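Local coordinates for putative phosphosugar isomerases (Salmonella typhimurium LT2, PDB 3FKJ), which is a putative isomerase that probably binds phosphorylated sugars or related carbohydrate derivatives, as is usual for proteins of the SIS family, at residues Asp278-Ile281 / Arg282-Arg286; Arg110-Glu114 / Lys115-Thr119; Leu299-Gln302 / Asp303-Thr306; Ala201-Ala205 / Ala206-Asp210; Glu147-Pro151 / Ala152-Ala156. One frame throughout, in Å; residues are numbered along the deposited sequence.

Interaction 1: residues Asp278-Ile281 / Arg282-Arg286; sequences DRAI and RFIER
Ala280 and Ile284 meet one turn apart on the buried side of helix 274-286. The bond from Ile284 N to Ala280 O is 2.8 Å long and nearly straight, 173° at the hydrogen. CD1 of Ile284 reaches back to 4.3 Å from CB of Ala280. Ile281 and Ile284 carry this side onto strands 263-268 and 290-295, through Leu266, Phe264 and Leu291. The helix is the crossover of a beta-alpha-beta unit. Phe283 and Arg279 reach the second subunit, where Arg279 forms a salt bridge with Glu104 of that subunit.

The solvent side is looser. Glu285 runs beside Ile281, with OE2 of Glu285 3.7 Å from CG2 of Ile281. Arg282 folds back along the helix. A bend at chi3 (-61°) lays one face of its guanidinium over Asp278 O and Arg279 CA. NH2 of Arg282 is 3.6 Å from Arg279 CA. The Asp278 carboxylate does not pair with it: OD2 of Asp278 stays 5.5 Å from NH1 of Arg282, and OD1 is bonded to Gln268. Any pull between these opposite charges is therefore probably modest, and the contact rests mainly on backbone bonds and packing.

Interaction 2: residues Arg110-Glu114 / Lys115-Thr119; sequences RVARE and KGAAT
Helix 103-115 ends where the backbone of Val111, Ala112 and Arg113 takes bonds from Lys115, Gly116 and Ala117. Lys115 N gives a 3.0 Å bond to Val111 O, four residues back. Gly116 then turns to a positive phi of 100°. Its N bonds to Arg113 O at 3.1 Å. Ala117 N reaches back five residues to Ala112 O, at 3.0 Å. These two bonds around the positive-phi glycine make a Schellman motif. The backbone angles of Gly116 suit a residue without a side chain.

The motif sends the chain from the helix into strand 118-123. It closes the helix-to-strand half of a beta-alpha-beta unit that starts at strand 91-97, within the SIS domain.

Inside the turn the contacts are apolar. The methyl of Ala112 sits 3.6 Å from CG2 of Thr119 and 4.2 Å from CB of Ala117. Ala112 and Ala117 also rest on Val93 of the neighbouring strand. Thr119 has its OG1 between backbone N and carbonyl carbon (chi1 53°), which puts CG2 against the helix and leaves OG1 to bond with Tyr133 O and Asp135 N. Arg113 leaves the helix in the direction of the same loop and forms a salt bridge with Asp135.

On the outer face, Arg110 and Glu114 pair one turn apart. NH1 of Arg110 lies 3.2 Å from OE1 of Glu114 in a salt bridge. NH1 of Arg110 also gives a weak bond to OE2 of Glu114, which lies in the guanidinium plane at its edge.

Interaction 3: residues Leu299-Gln302 / Asp303-Thr306; sequences LGIQ and DLST
Ile301 and Leu304 make a local apolar contact round a turn, in the loop between strand 290-295 and helix 313-331. CD1 of Ile301 and CD1 of Leu304 touch at 3.6 Å, and the two side chains meet at a slant. Both are buried. Ile301 packs on Cys313 and Leu316 of helix 313-331, and Leu304 on Phe186 and Val189 of helix 186-196. The pair thus joins the loop to both helices.

The backbone beneath them makes two overlapping type I beta turns. The first runs from Gly300 to Asp303. It is closed by a weak bond of 3.3 Å from Asp303 N to Gly300 O. The second runs from Ile301 to Leu304, with Leu304 N 3.0 Å from Ile301 O. Gly300 enters the turns at a phi of 94°, a conformation that favours glycine. OD2 of Asp303 lies 3.6 Å from CA of Gly300.

The outer side is polar and more exposed. Gln302 bends at chi2 (-44°), and its side chain crosses that of Thr306 at about a right angle. OE1 of Gln302 is 3.9 Å from CG2 of Thr306, a loose contact. The amide is held at its other end, where NE2 bonds to Asp297 OD1.

Beyond the turns the chain straightens at Ser305. This side chain is buried, and its OG is bonded to Glu178 and to the backbone N atoms of Asp307 and Val308. Leu304 O receives a bond from Arg185.

Interaction 4: residues Ala201-Ala205 / Ala206-Asp210; sequences AQRFA and AEWKD
Trp208 lies against Phe204 on helix 198-208, which packs on strands 263-268 and 290-295 of the four-stranded parallel sheet. CB of Trp208 sits over one face of the Phe204 ring in a CH-pi contact, 4.3 Å from its centroid. CB of Trp208 is also 3.2 Å from Phe204 O. The first torsion (chi1 -73°) sets CG beside the backbone N, which turns the indole back toward Phe204. CG of Trp208 lies 3.5 Å from Phe204 CE1. CD2 of Trp208 comes closer, 3.4 Å from CE1 of Phe204, which stands over one face of the indole. CD1 of Trp208 is 3.6 Å from CD1 of Phe204, and CE3 of Trp208 is 3.7 Å from CE1 of Phe204. The Phe204 ring and the five-membered ring meet obliquely, their planes 33° apart. NE1 lies at the edge of the Arg203 guanidinium, near its plane. Pro263 and Ile265 touch the indole from the sheet, and Lys290 makes a cation-pi contact with it.

Bends at chi2 and chi3 curl Arg203 so that NE and NH1 both grip one oxygen of Glu207, side-on. NH2 is left for Asp200 and Gln292. The salt bridge spans 3.0 Å from NE of Arg203 to OE1 of Glu207. NH1 of Arg203 reaches the same OE1 at 3.2 Å, from the same face of the carboxylate, and OE1 lies in the guanidinium plane.

Interaction 5: residues Glu147-Pro151 / Ala152-Ala156; sequences ETVDP and AQQKA
In Asp150 CG lies opposite the backbone N (chi1 -175°), while in Gln153 CG lies beside the N (chi1 -61°), which brings carboxylate and amide together. The chain folds here in an Asx turn and two overlapping type I beta turns, forming a short 3-10 segment at Pro151-Gln153 just before helix 155-170. OD1 of Asp150 takes a weak bond from Ala152 N at 3.3 Å, closing the Asx turn. OD2 of Asp150 takes a stronger one, 2.9 Å from NE2 of Gln153, on the lone pair that faces away from OD1. The carboxylate and amide planes are perpendicular. Together the two bonds probably restrict rotation of the carboxylate.

The backbone turns are closed by Gln153 N to Asp150 O and Gln154 N to Pro151 O, both 3.1 Å. Pro151 is buried against Phe186 and Val190 of helix 186-196, which joins the loop to that helix.

The extended Gln154 side chain runs back alongside Val149 and Pro151. A thiocyanate ion, probably from the crystallisation liquor, lies about 3 Å from it. NE2 of Gln154 touches CG2 of Val149 at 3.4 Å. A water accepts from Val149 N at 3.3 Å and, weakly, from Gln154 NE2 at 3.1 Å.

In the fold
Along the chain the contacts come in the order 2, 5, 4, 1, 3. Interaction 2 belongs to the five-stranded parallel sheet. Interactions 1 and 4 lie on helices that pack on strands of the four-stranded sheet, with nearest atoms about 8 Å apart. Interaction 3 follows strand 290-295 of that same sheet. Interactions 1 and 2 are on opposite sides of the chain's centre, their centres 46 Å apart. Interaction 5, in the loop leading to helix 155-170, lies closest to the middle and about 9 Å from interaction 3 at the nearest atoms. Both touch helices 186-196 and 313-331. The arrangement is consistent with a chain built from two SIS-like alpha/beta halves.

Interaction 1: residues Asp278-Ile281 / Arg282-Arg286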
# COMPACT_ATOMS: atom_id res chain seq x y z
N ASP A 278 -18.05 5.32 7.48
CA ASP A 278 -19.48 5.67 7.48
C ASP A 278 -19.92 6.28 6.14
O ASP A 278 -21.04 6.04 5.68
CB ASP A 278 -19.81 6.64 8.61
CG ASP A 278 -19.97 5.95 9.96
OD1 ASP A 278 -20.37 4.78 10.00
OD2 ASP A 278 -19.72 6.61 11.00
N ARG A 279 -19.03 7.06 5.54
CA ARG A 279 -19.27 7.60 4.20
C ARG A 279 -19.49 6.50 3.14
O ARG A 279 -20.40 6.59 2.29
CB ARG A 279 -18.13 8.53 3.79
CG ARG A 279 -18.45 9.35 2.58
CD ARG A 279 -17.22 9.95 2.02
NE ARG A 279 -17.51 10.71 0.82
CZ ARG A 279 -16.60 11.32 0.07
NH1 ARG A 279 -15.33 11.29 0.39
NH2 ARG A 279 -16.96 11.99 -1.01
N ALA A 280 -18.66 5.46 3.22
CA ALA A 280 -18.75 4.31 2.33
C ALA A 280 -20.03 3.51 2.58
O ALA A 280 -20.67 3.07 1.63
CB ALA A 280 -17.51 3.40 2.49
N ILE A 281 -20.39 3.32 3.84
CA ILE A 281 -21.56 2.55 4.23
C ILE A 281 -22.83 3.18 3.64
O ILE A 281 -23.61 2.51 3.01
CB ILE A 281 -21.69 2.43 5.77
CG1 ILE A 281 -20.53 1.64 6.36
CG2 ILE A 281 -23.02 1.78 6.19
CD1 ILE A 281 -20.37 1.88 7.87
N ARG A 282 -23.00 4.48 3.83
CA ARG A 282 -24.14 5.20 3.30
C ARG A 282 -24.28 5.01 1.81
O ARG A 282 -25.38 4.77 1.31
CB ARG A 282 -24.05 6.69 3.63
CG ARG A 282 -24.10 6.99 5.13
CD ARG A 282 -24.33 8.48 5.41
NE ARG A 282 -23.25 9.32 4.86
CZ ARG A 282 -22.16 9.70 5.52
NH1 ARG A 282 -21.96 9.34 6.79
NH2 ARG A 282 -21.26 10.47 4.91
N PHE A 283 -23.16 5.12 1.09
CA PHE A 283 -23.18 4.99 -0.36
C PHE A 283 -23.47 3.54 -0.80
O PHE A 283 -24.33 3.31 -1.65
CB PHE A 283 -21.84 5.45 -0.96
CG PHE A 283 -21.82 5.35 -2.47
CD1 PHE A 283 -22.13 6.46 -3.25
CD2 PHE A 283 -21.53 4.15 -3.10
CE1 PHE A 283 -22.13 6.37 -4.63
CE2 PHE A 283 -21.54 4.06 -4.48
CZ PHE A 283 -21.80 5.16 -5.23
N ILE A 284 -22.73 2.58 -0.24
CA ILE A 284 -22.95 1.15 -0.57
C ILE A 284 -24.42 0.74 -0.31
O ILE A 284 -24.99 -0.03 -1.08
CB ILE A 284 -22.02 0.21 0.23
CG1 ILE A 284 -20.52 0.51 -0.03
CG2 ILE A 284 -22.30 -1.24 -0.11
CD1 ILE A 284 -19.63 -0.06 1.03
N GLU A 285 -25.02 1.25 0.75
CA GLU A 285 -26.43 0.95 1.06
C GLU A 285 -27.39 1.70 0.14
O GLU A 285 -28.42 1.16 -0.25
CB GLU A 285 -26.73 1.24 2.53
CG GLU A 285 -25.96 0.28 3.44
CD GLU A 285 -26.28 0.43 4.93
OE1 GLU A 285 -26.93 1.44 5.33
OE2 GLU A 285 -25.85 -0.48 5.69
N ARG A 286 -27.06 2.94 -0.21
CA ARG A 286 -27.88 3.73 -1.14
C ARG A 286 -27.92 3.03 -2.50
O ARG A 286 -28.90 3.16 -3.23
CB ARG A 286 -27.34 5.17 -1.30
CG ARG A 286 -28.23 6.11 -2.13
CD ARG A 286 -27.67 7.55 -2.32
NE ARG A 286 -27.13 8.15 -1.08
CZ ARG A 286 -25.89 8.63 -0.91
NH1 ARG A 286 -24.99 8.64 -1.89
NH2 ARG A 286 -25.54 9.13 0.28

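Interaction 2: residues Arg110-Glu114 / Lys115-Thr119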
# COMPACT_ATOMS: atom_id res chain seq x y z
N ARG A 110 19.41 -10.78 5.31
CA ARG A 110 20.83 -10.84 4.95
C ARG A 110 21.29 -9.49 4.46
O ARG A 110 22.27 -8.97 4.93
CB ARG A 110 21.08 -11.90 3.87
CG ARG A 110 22.56 -12.00 3.40
CD ARG A 110 22.77 -12.94 2.22
NE ARG A 110 21.75 -12.80 1.16
CZ ARG A 110 21.72 -11.83 0.24
NH1 ARG A 110 22.64 -10.85 0.22
NH2 ARG A 110 20.73 -11.82 -0.65
N VAL A 111 20.56 -8.91 3.52
CA VAL A 111 20.89 -7.58 2.99
C VAL A 111 20.88 -6.52 4.11
O VAL A 111 21.79 -5.69 4.17
CB VAL A 111 19.94 -7.17 1.84
CG1 VAL A 111 20.07 -5.67 1.52
CG2 VAL A 111 20.18 -8.05 0.61
N ALA A 112 19.87 -6.57 4.99
CA ALA A 112 19.74 -5.60 6.08
C ALA A 112 20.99 -5.66 6.96
O ALA A 112 21.59 -4.62 7.26
CB ALA A 112 18.48 -5.88 6.92
N ARG A 113 21.36 -6.87 7.37
CA ARG A 113 22.56 -7.12 8.16
C ARG A 113 23.84 -6.70 7.42
O ARG A 113 24.72 -6.12 8.02
CB ARG A 113 22.63 -8.58 8.61
CG ARG A 113 23.93 -8.88 9.40
CD ARG A 113 23.98 -10.27 10.00
NE ARG A 113 23.11 -10.46 11.17
CZ ARG A 113 22.95 -11.63 11.79
NH1 ARG A 113 23.61 -12.69 11.37
NH2 ARG A 113 22.15 -11.76 12.83
N GLU A 114 23.94 -6.98 6.12
CA GLU A 114 25.09 -6.52 5.32
C GLU A 114 25.24 -4.98 5.26
O GLU A 114 26.34 -4.46 5.10
CB GLU A 114 25.01 -7.06 3.89
CG GLU A 114 25.19 -8.58 3.79
CD GLU A 114 24.87 -9.15 2.41
OE1 GLU A 114 24.25 -8.44 1.57
OE2 GLU A 114 25.26 -10.31 2.17
N LYS A 115 24.12 -4.29 5.40
CA LYS A 115 24.04 -2.83 5.39
C LYS A 115 24.31 -2.21 6.76
O LYS A 115 24.50 -1.00 6.88
CB LYS A 115 22.65 -2.40 4.89
CG LYS A 115 22.57 -1.80 3.49
CD LYS A 115 23.25 -2.57 2.40
CE LYS A 115 23.21 -1.71 1.14
NZ LYS A 115 23.71 -2.35 -0.11
N GLY A 116 24.32 -3.03 7.80
CA GLY A 116 24.60 -2.58 9.17
C GLY A 116 23.36 -2.36 10.03
O GLY A 116 23.48 -1.93 11.17
N ALA A 117 22.18 -2.68 9.50
CA ALA A 117 20.92 -2.54 10.23
C ALA A 117 20.80 -3.64 11.29
O ALA A 117 21.33 -4.75 11.09
CB ALA A 117 19.73 -2.61 9.28
N ALA A 118 20.16 -3.32 12.42
CA ALA A 118 19.68 -4.36 13.32
C ALA A 118 18.50 -5.06 12.69
O ALA A 118 17.62 -4.41 12.08
CB ALA A 118 19.31 -3.81 14.68
N THR A 119 18.47 -6.38 12.83
CA THR A 119 17.38 -7.19 12.31
C THR A 119 16.61 -7.87 13.46
O THR A 119 17.20 -8.41 14.36
CB THR A 119 17.90 -8.25 11.30
OG1 THR A 119 18.95 -9.01 11.90
CG2 THR A 119 18.41 -7.60 10.05

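Interaction 3: residues Leu299-Gln302 / Asp303-Thr306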
# COMPACT_ATOMS: atom_id res chain seq x y z
N LEU A 299 -17.82 -4.74 18.61
CA LEU A 299 -17.22 -5.96 19.12
C LEU A 299 -16.26 -5.69 20.28
O LEU A 299 -15.41 -6.53 20.59
CB LEU A 299 -16.51 -6.72 17.98
CG LEU A 299 -17.38 -7.06 16.77
CD1 LEU A 299 -16.50 -7.54 15.61
CD2 LEU A 299 -18.44 -8.08 17.14
N GLY A 300 -16.38 -4.52 20.91
CA GLY A 300 -15.74 -4.27 22.21
C GLY A 300 -14.37 -3.62 22.18
O GLY A 300 -13.56 -3.81 23.09
N ILE A 301 -14.10 -2.84 21.13
CA ILE A 301 -12.91 -1.99 21.13
C ILE A 301 -12.99 -0.94 22.24
O ILE A 301 -11.95 -0.60 22.80
CB ILE A 301 -12.63 -1.36 19.74
CG1 ILE A 301 -11.75 -2.30 18.93
CG2 ILE A 301 -11.94 -0.01 19.85
CD1 ILE A 301 -10.26 -2.23 19.26
N GLN A 302 -14.20 -0.47 22.58
CA GLN A 302 -14.35 0.55 23.63
C GLN A 302 -14.00 -0.02 24.99
O GLN A 302 -13.58 0.72 25.87
CB GLN A 302 -15.75 1.20 23.67
CG GLN A 302 -16.06 2.21 22.53
CD GLN A 302 -14.92 3.22 22.20
OE1 GLN A 302 -14.55 4.07 23.02
NE2 GLN A 302 -14.38 3.13 20.98
N ASP A 303 -14.14 -1.34 25.13
CA ASP A 303 -13.71 -2.05 26.33
C ASP A 303 -12.19 -2.15 26.47
O ASP A 303 -11.71 -2.38 27.56
CB ASP A 303 -14.28 -3.47 26.36
CG ASP A 303 -15.80 -3.49 26.28
OD1 ASP A 303 -16.44 -2.53 26.75
OD2 ASP A 303 -16.34 -4.48 25.72
N LEU A 304 -11.44 -2.04 25.39
CA LEU A 304 -9.97 -2.02 25.50
C LEU A 304 -9.48 -0.71 26.12
O LEU A 304 -8.65 -0.70 27.02
CB LEU A 304 -9.30 -2.21 24.13
CG LEU A 304 -9.37 -3.61 23.54
CD1 LEU A 304 -8.71 -3.63 22.18
CD2 LEU A 304 -8.72 -4.63 24.48
N SER A 305 -10.03 0.39 25.63
CA SER A 305 -9.55 1.71 26.01
C SER A 305 -10.39 2.71 25.24
O SER A 305 -10.57 2.57 24.01
CB SER A 305 -8.07 1.90 25.62
OG SER A 305 -7.65 3.24 25.76
N THR A 306 -10.86 3.72 25.95
CA THR A 306 -11.51 4.85 25.31
C THR A 306 -10.46 5.81 24.72
O THR A 306 -10.82 6.71 23.97
CB THR A 306 -12.42 5.58 26.32
OG1 THR A 306 -11.63 5.99 27.45
CG2 THR A 306 -13.57 4.66 26.78

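Interaction 4: residues Ala201-Ala205 / Ala206-Asp210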
# COMPACT_ATOMS: atom_id res chain seq x y z
N ALA A 201 -21.80 -15.00 11.32
CA ALA A 201 -20.83 -15.70 10.46
C ALA A 201 -21.48 -16.82 9.69
O ALA A 201 -21.19 -17.02 8.51
CB ALA A 201 -19.69 -16.23 11.30
N GLN A 202 -22.36 -17.56 10.36
CA GLN A 202 -23.16 -18.63 9.74
C GLN A 202 -24.06 -18.13 8.62
O GLN A 202 -24.23 -18.76 7.59
CB GLN A 202 -24.04 -19.33 10.79
CG GLN A 202 -23.30 -20.28 11.70
CD GLN A 202 -22.31 -21.12 10.93
OE1 GLN A 202 -22.66 -21.74 9.93
NE2 GLN A 202 -21.04 -21.09 11.35
N ARG A 203 -24.67 -16.99 8.88
CA ARG A 203 -25.64 -16.39 8.00
C ARG A 203 -24.89 -15.80 6.76
O ARG A 203 -25.33 -15.94 5.60
CB ARG A 203 -26.42 -15.39 8.88
CG ARG A 203 -27.46 -14.54 8.24
CD ARG A 203 -27.02 -13.06 8.19
NE ARG A 203 -26.47 -12.72 6.88
CZ ARG A 203 -25.27 -12.20 6.62
NH1 ARG A 203 -24.95 -11.99 5.35
NH2 ARG A 203 -24.38 -11.87 7.59
N PHE A 204 -23.73 -15.21 7.04
CA PHE A 204 -22.77 -14.78 6.02
C PHE A 204 -22.33 -15.91 5.07
O PHE A 204 -22.44 -15.78 3.83
CB PHE A 204 -21.56 -14.16 6.73
CG PHE A 204 -20.39 -13.91 5.83
CD1 PHE A 204 -20.32 -12.77 5.05
CD2 PHE A 204 -19.34 -14.81 5.76
CE1 PHE A 204 -19.26 -12.53 4.25
CE2 PHE A 204 -18.24 -14.56 4.94
CZ PHE A 204 -18.20 -13.43 4.19
N ALA A 205 -21.81 -16.99 5.66
CA ALA A 205 -21.40 -18.18 4.90
C ALA A 205 -22.51 -18.66 3.96
O ALA A 205 -22.28 -18.80 2.76
CB ALA A 205 -21.00 -19.28 5.84
N ALA A 206 -23.72 -18.86 4.49
CA ALA A 206 -24.85 -19.33 3.67
C ALA A 206 -25.19 -18.34 2.54
O ALA A 206 -25.48 -18.75 1.41
CB ALA A 206 -26.08 -19.62 4.51
N GLU A 207 -25.12 -17.04 2.82
CA GLU A 207 -25.53 -16.04 1.82
C GLU A 207 -24.44 -15.62 0.84
O GLU A 207 -24.76 -15.10 -0.24
CB GLU A 207 -26.14 -14.83 2.51
CG GLU A 207 -27.56 -15.14 2.98
CD GLU A 207 -28.02 -14.28 4.13
OE1 GLU A 207 -27.70 -13.07 4.13
OE2 GLU A 207 -28.73 -14.81 5.03
N TRP A 208 -23.17 -15.88 1.17
CA TRP A 208 -22.02 -15.40 0.36
C TRP A 208 -21.27 -16.51 -0.34
O TRP A 208 -20.37 -16.25 -1.13
CB TRP A 208 -21.05 -14.62 1.24
CG TRP A 208 -21.55 -13.25 1.65
CD1 TRP A 208 -22.67 -12.96 2.39
CD2 TRP A 208 -20.92 -12.01 1.36
NE1 TRP A 208 -22.77 -11.60 2.58
CE2 TRP A 208 -21.71 -10.99 1.96
CE3 TRP A 208 -19.76 -11.64 0.67
CZ2 TRP A 208 -21.38 -9.63 1.86
CZ3 TRP A 208 -19.44 -10.27 0.58
CH2 TRP A 208 -20.23 -9.30 1.17
N LYS A 209 -21.66 -17.76 -0.10
CA LYS A 209 -20.97 -18.92 -0.63
C LYS A 209 -20.83 -18.99 -2.14
O LYS A 209 -19.91 -19.65 -2.64
CB LYS A 209 -21.65 -20.21 -0.14
CG LYS A 209 -23.14 -20.32 -0.41
CD LYS A 209 -23.58 -21.74 -0.20
CE LYS A 209 -25.08 -21.90 -0.34
NZ LYS A 209 -25.32 -23.31 -0.65
N ASP A 210 -21.73 -18.32 -2.88
CA ASP A 210 -21.68 -18.34 -4.34
C ASP A 210 -21.07 -17.11 -5.01
O ASP A 210 -21.01 -17.05 -6.22
CB ASP A 210 -23.08 -18.61 -4.90
CG ASP A 210 -23.67 -19.92 -4.39
OD1 ASP A 210 -22.93 -20.93 -4.38
OD2 ASP A 210 -24.83 -19.93 -3.96

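Interaction 5: residues Glu147-Pro151 / Ala152-Ala156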
# COMPACT_ATOMS: atom_id res chain seq x y z
N GLU A 147 -8.81 -23.73 17.12
CA GLU A 147 -7.75 -23.75 18.10
C GLU A 147 -7.29 -22.32 18.28
O GLU A 147 -7.35 -21.53 17.37
CB GLU A 147 -6.59 -24.67 17.67
CG GLU A 147 -7.06 -26.02 17.12
CD GLU A 147 -6.31 -27.21 17.69
OE1 GLU A 147 -5.06 -27.20 17.66
OE2 GLU A 147 -6.96 -28.18 18.14
N THR A 148 -6.90 -21.95 19.48
CA THR A 148 -6.51 -20.59 19.76
C THR A 148 -5.26 -20.59 20.65
O THR A 148 -4.87 -21.61 21.20
CB THR A 148 -7.67 -19.81 20.42
OG1 THR A 148 -8.07 -20.50 21.59
CG2 THR A 148 -8.87 -19.72 19.51
N VAL A 149 -4.61 -19.42 20.70
CA VAL A 149 -3.45 -19.17 21.52
C VAL A 149 -3.70 -17.78 22.13
O VAL A 149 -4.77 -17.21 21.94
CB VAL A 149 -2.12 -19.19 20.70
CG1 VAL A 149 -1.73 -20.61 20.31
CG2 VAL A 149 -2.18 -18.22 19.45
N ASP A 150 -2.72 -17.24 22.85
CA ASP A 150 -2.80 -15.88 23.40
C ASP A 150 -2.70 -14.91 22.25
O ASP A 150 -1.68 -14.92 21.59
CB ASP A 150 -1.62 -15.66 24.34
CG ASP A 150 -1.66 -14.32 25.08
OD1 ASP A 150 -2.68 -13.59 24.99
OD2 ASP A 150 -0.65 -14.05 25.76
N PRO A 151 -3.76 -14.12 21.99
CA PRO A 151 -3.77 -13.07 20.96
C PRO A 151 -2.66 -12.00 21.11
O PRO A 151 -2.10 -11.54 20.11
CB PRO A 151 -5.16 -12.44 21.11
CG PRO A 151 -5.97 -13.44 21.80
CD PRO A 151 -5.06 -14.19 22.69
N ALA A 152 -2.32 -11.63 22.35
CA ALA A 152 -1.25 -10.68 22.64
C ALA A 152 0.13 -11.21 22.22
O ALA A 152 1.10 -10.46 22.22
CB ALA A 152 -1.28 -10.31 24.18
N GLN A 153 0.23 -12.49 21.89
CA GLN A 153 1.49 -13.11 21.41
C GLN A 153 1.46 -13.56 19.95
O GLN A 153 2.40 -14.18 19.44
CB GLN A 153 1.81 -14.31 22.25
CG GLN A 153 2.01 -13.99 23.68
CD GLN A 153 2.53 -15.16 24.40
OE1 GLN A 153 3.56 -15.71 24.03
NE2 GLN A 153 1.79 -15.60 25.43
N GLN A 154 0.40 -13.20 19.25
CA GLN A 154 0.35 -13.44 17.82
C GLN A 154 1.17 -12.44 16.99
O GLN A 154 1.51 -11.35 17.45
CB GLN A 154 -1.10 -13.52 17.36
CG GLN A 154 -1.81 -14.79 17.89
CD GLN A 154 -3.29 -14.76 17.64
OE1 GLN A 154 -3.88 -13.70 17.46
NE2 GLN A 154 -3.90 -15.90 17.64
N LYS A 155 1.51 -12.89 15.79
CA LYS A 155 2.42 -12.17 14.86
C LYS A 155 2.08 -10.70 14.71
O LYS A 155 2.94 -9.86 14.88
CB LYS A 155 2.40 -12.83 13.49
CG LYS A 155 3.42 -12.31 12.49
CD LYS A 155 3.42 -13.13 11.19
CE LYS A 155 2.22 -12.90 10.30
NZ LYS A 155 2.11 -13.98 9.25
N ALA A 156 0.81 -10.37 14.43
CA ALA A 156 0.41 -8.98 14.23
C ALA A 156 0.48 -8.19 15.52
O ALA A 156 0.85 -7.01 15.49
CB ALA A 156 -1.01 -8.89 13.62
O HOH W 1 -6.34 -17.30 18.94